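Long-range contact in exodeoxyribonuclease (Neisseria meningitidis, PDB 4B5M), which probably cleaves DNA at abasic sites and trims its 3' ends, as a metal-dependent endonuclease and exonuclease of the AP/ExoA repair family: residues T194-V199 against A233-V238. Residues are numbered along the deposited sequence; the frame is centred on the assembly and turned at random.
Sequences TLYPDV and AVSAHV
L195, the last residue of helix 191-195, makes most of the apolar contact, its two methyls spread along the strand. CD1 of L195 lies against CB of A233 (3.8 Å), while CD2 of L195 reaches CB of A236 (3.5 Å) and the backbone carbon C of S235 (3.6 Å). The leucine thus spans the length from A233 to A236, two alanines whose small side chains point toward it. The Y196 ring edge also lies by CB of A236, loosely, at 4.3 Å from CE2 of Y196.

The polar part belongs to Y196, the first residue past the helix. With CG anti to its own carbonyl carbon (chi1 -55°), the ring extends to the strand and meets A236 edge-on: O of A236 lies near the ring plane, 3.4 Å from CE2 of Y196. OH of Y196 gives O of A236 a weak hydrogen bond (3.4 Å). CB of L195 sits over the centre of one ring face.

W192 adds an edge-to-face contact to the Y196 ring. Strand 233-238 is an outermost strand of one of the two mixed sheets of the DNase I-like fold, paired antiparallel with strand 250-254, where V234 and S235 form a classic beta bulge opposite E253; helix 191-195 and the turn after it pack at the surface on this edge strand, with M191 on A233 and W192 on A236 beside L195.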
loop_
_atom_site.group_PDB
_atom_site.type_symbol
_atom_site.label_atom_id
_atom_site.label_comp_id
_atom_site.label_asym_id
_atom_site.label_seq_id
_atom_site.Cartn_x
_atom_site.Cartn_y
_atom_site.Cartn_z
ATOM N N THR A 194 -7.004 12.316 -7.144
ATOM C CA THR A 194 -8.371 12.811 -7.156
ATOM C C THR A 194 -8.588 13.935 -6.147
ATOM O O THR A 194 -9.475 14.765 -6.311
ATOM C CB THR A 194 -9.358 11.663 -6.851
ATOM O OG1 THR A 194 -9.456 10.792 -7.989
ATOM C CG2 THR A 194 -10.735 12.203 -6.484
ATOM N N LEU A 195 -7.774 13.961 -5.102
ATOM C CA LEU A 195 -7.930 14.952 -4.037
ATOM C C LEU A 195 -7.124 16.222 -4.312
ATOM O O LEU A 195 -7.544 17.327 -3.960
ATOM C CB LEU A 195 -7.479 14.339 -2.710
ATOM C CG LEU A 195 -8.290 14.588 -1.440
ATOM C CD1 LEU A 195 -9.713 14.081 -1.573
ATOM C CD2 LEU A 195 -7.616 13.902 -0.281
ATOM N N TYR A 196 -5.965 16.044 -4.939
ATOM C CA TYR A 196 -5.040 17.123 -5.254
ATOM C C TYR A 196 -4.431 16.860 -6.619
ATOM O O TYR A 196 -3.328 16.322 -6.711
ATOM C CB TYR A 196 -3.900 17.158 -4.244
ATOM C CG TYR A 196 -4.328 17.266 -2.808
ATOM C CD1 TYR A 196 -5.285 18.198 -2.409
ATOM C CD2 TYR A 196 -3.774 16.433 -1.841
ATOM C CE1 TYR A 196 -5.678 18.296 -1.083
ATOM C CE2 TYR A 196 -4.160 16.520 -0.517
ATOM C CZ TYR A 196 -5.108 17.455 -0.139
ATOM O OH TYR A 196 -5.489 17.545 1.179
ATOM N N PRO A 197 -5.136 17.254 -7.687
ATOM C CA PRO A 197 -4.748 16.882 -9.056
ATOM C C PRO A 197 -3.403 17.440 -9.514
ATOM O O PRO A 197 -2.902 17.011 -10.547
ATOM C CB PRO A 197 -5.877 17.471 -9.917
ATOM C CG PRO A 197 -7.015 17.736 -8.959
ATOM C CD PRO A 197 -6.371 18.062 -7.655
ATOM N N ASP A 198 -2.825 18.367 -8.763
ATOM C CA ASP A 198 -1.625 19.059 -9.225
ATOM C C ASP A 198 -0.384 18.796 -8.389
ATOM O O ASP A 198 0.729 19.081 -8.835
ATOM C CB ASP A 198 -1.863 20.572 -9.306
ATOM C CG ASP A 198 -2.699 20.966 -10.502
ATOM O OD1 ASP A 198 -2.532 20.344 -11.574
ATOM O OD2 ASP A 198 -3.521 21.897 -10.366
ATOM N N VAL A 199 -0.570 18.273 -7.179
ATOM C CA VAL A 199 0.560 17.979 -6.296
ATOM C C VAL A 199 1.105 16.569 -6.553
ATOM O O VAL A 199 0.347 15.596 -6.532
ATOM C CB VAL A 199 0.164 18.102 -4.816
ATOM C CG1 VAL A 199 1.385 17.884 -3.928
ATOM C CG2 VAL A 199 -0.474 19.452 -4.538
ATOM N N ALA A 233 -14.056 11.274 1.108
ATOM C CA ALA A 233 -12.691 11.719 1.397
ATOM C C ALA A 233 -12.670 13.204 1.728
ATOM O O ALA A 233 -13.376 13.993 1.116
ATOM C CB ALA A 233 -11.780 11.443 0.211
ATOM N N VAL A 234 -11.852 13.588 2.693
ATOM C CA VAL A 234 -11.766 14.985 3.077
ATOM C C VAL A 234 -10.327 15.477 3.098
ATOM O O VAL A 234 -10.052 16.617 2.727
ATOM C CB VAL A 234 -12.433 15.247 4.447
ATOM C CG1 VAL A 234 -12.560 13.962 5.232
ATOM C CG2 VAL A 234 -11.654 16.288 5.237
ATOM N N SER A 235 -9.394 14.630 3.523
ATOM C CA SER A 235 -8.011 15.117 3.589
ATOM C C SER A 235 -7.000 14.031 3.265
ATOM O O SER A 235 -7.319 12.846 3.316
ATOM C CB SER A 235 -7.726 15.736 4.967
ATOM O OG SER A 235 -6.405 16.236 5.051
ATOM N N ALA A 236 -5.786 14.433 2.914
ATOM C CA ALA A 236 -4.695 13.471 2.762
ATOM C C ALA A 236 -3.353 14.171 2.869
ATOM O O ALA A 236 -3.225 15.341 2.519
ATOM C CB ALA A 236 -4.800 12.713 1.432
ATOM N N HIS A 237 -2.354 13.460 3.372
ATOM C CA HIS A 237 -0.990 13.959 3.278
ATOM C C HIS A 237 0.066 12.875 3.441
ATOM O O HIS A 237 -0.185 11.804 4.002
ATOM C CB HIS A 237 -0.759 15.156 4.217
ATOM C CG HIS A 237 -0.262 14.786 5.578
ATOM N ND1 HIS A 237 -1.041 14.124 6.504
ATOM C CD2 HIS A 237 0.930 15.008 6.178
ATOM C CE1 HIS A 237 -0.344 13.939 7.611
ATOM N NE2 HIS A 237 0.856 14.467 7.440
ATOM N N VAL A 238 1.244 13.157 2.901
ATOM C CA VAL A 238 2.395 12.276 3.048
ATOM C C VAL A 238 3.203 12.690 4.270
ATOM O O VAL A 238 3.782 13.774 4.293
ATOM C CB VAL A 238 3.296 12.350 1.814
ATOM C CG1 VAL A 238 4.565 11.586 2.046
ATOM C CG2 VAL A 238 2.562 11.828 0.595
#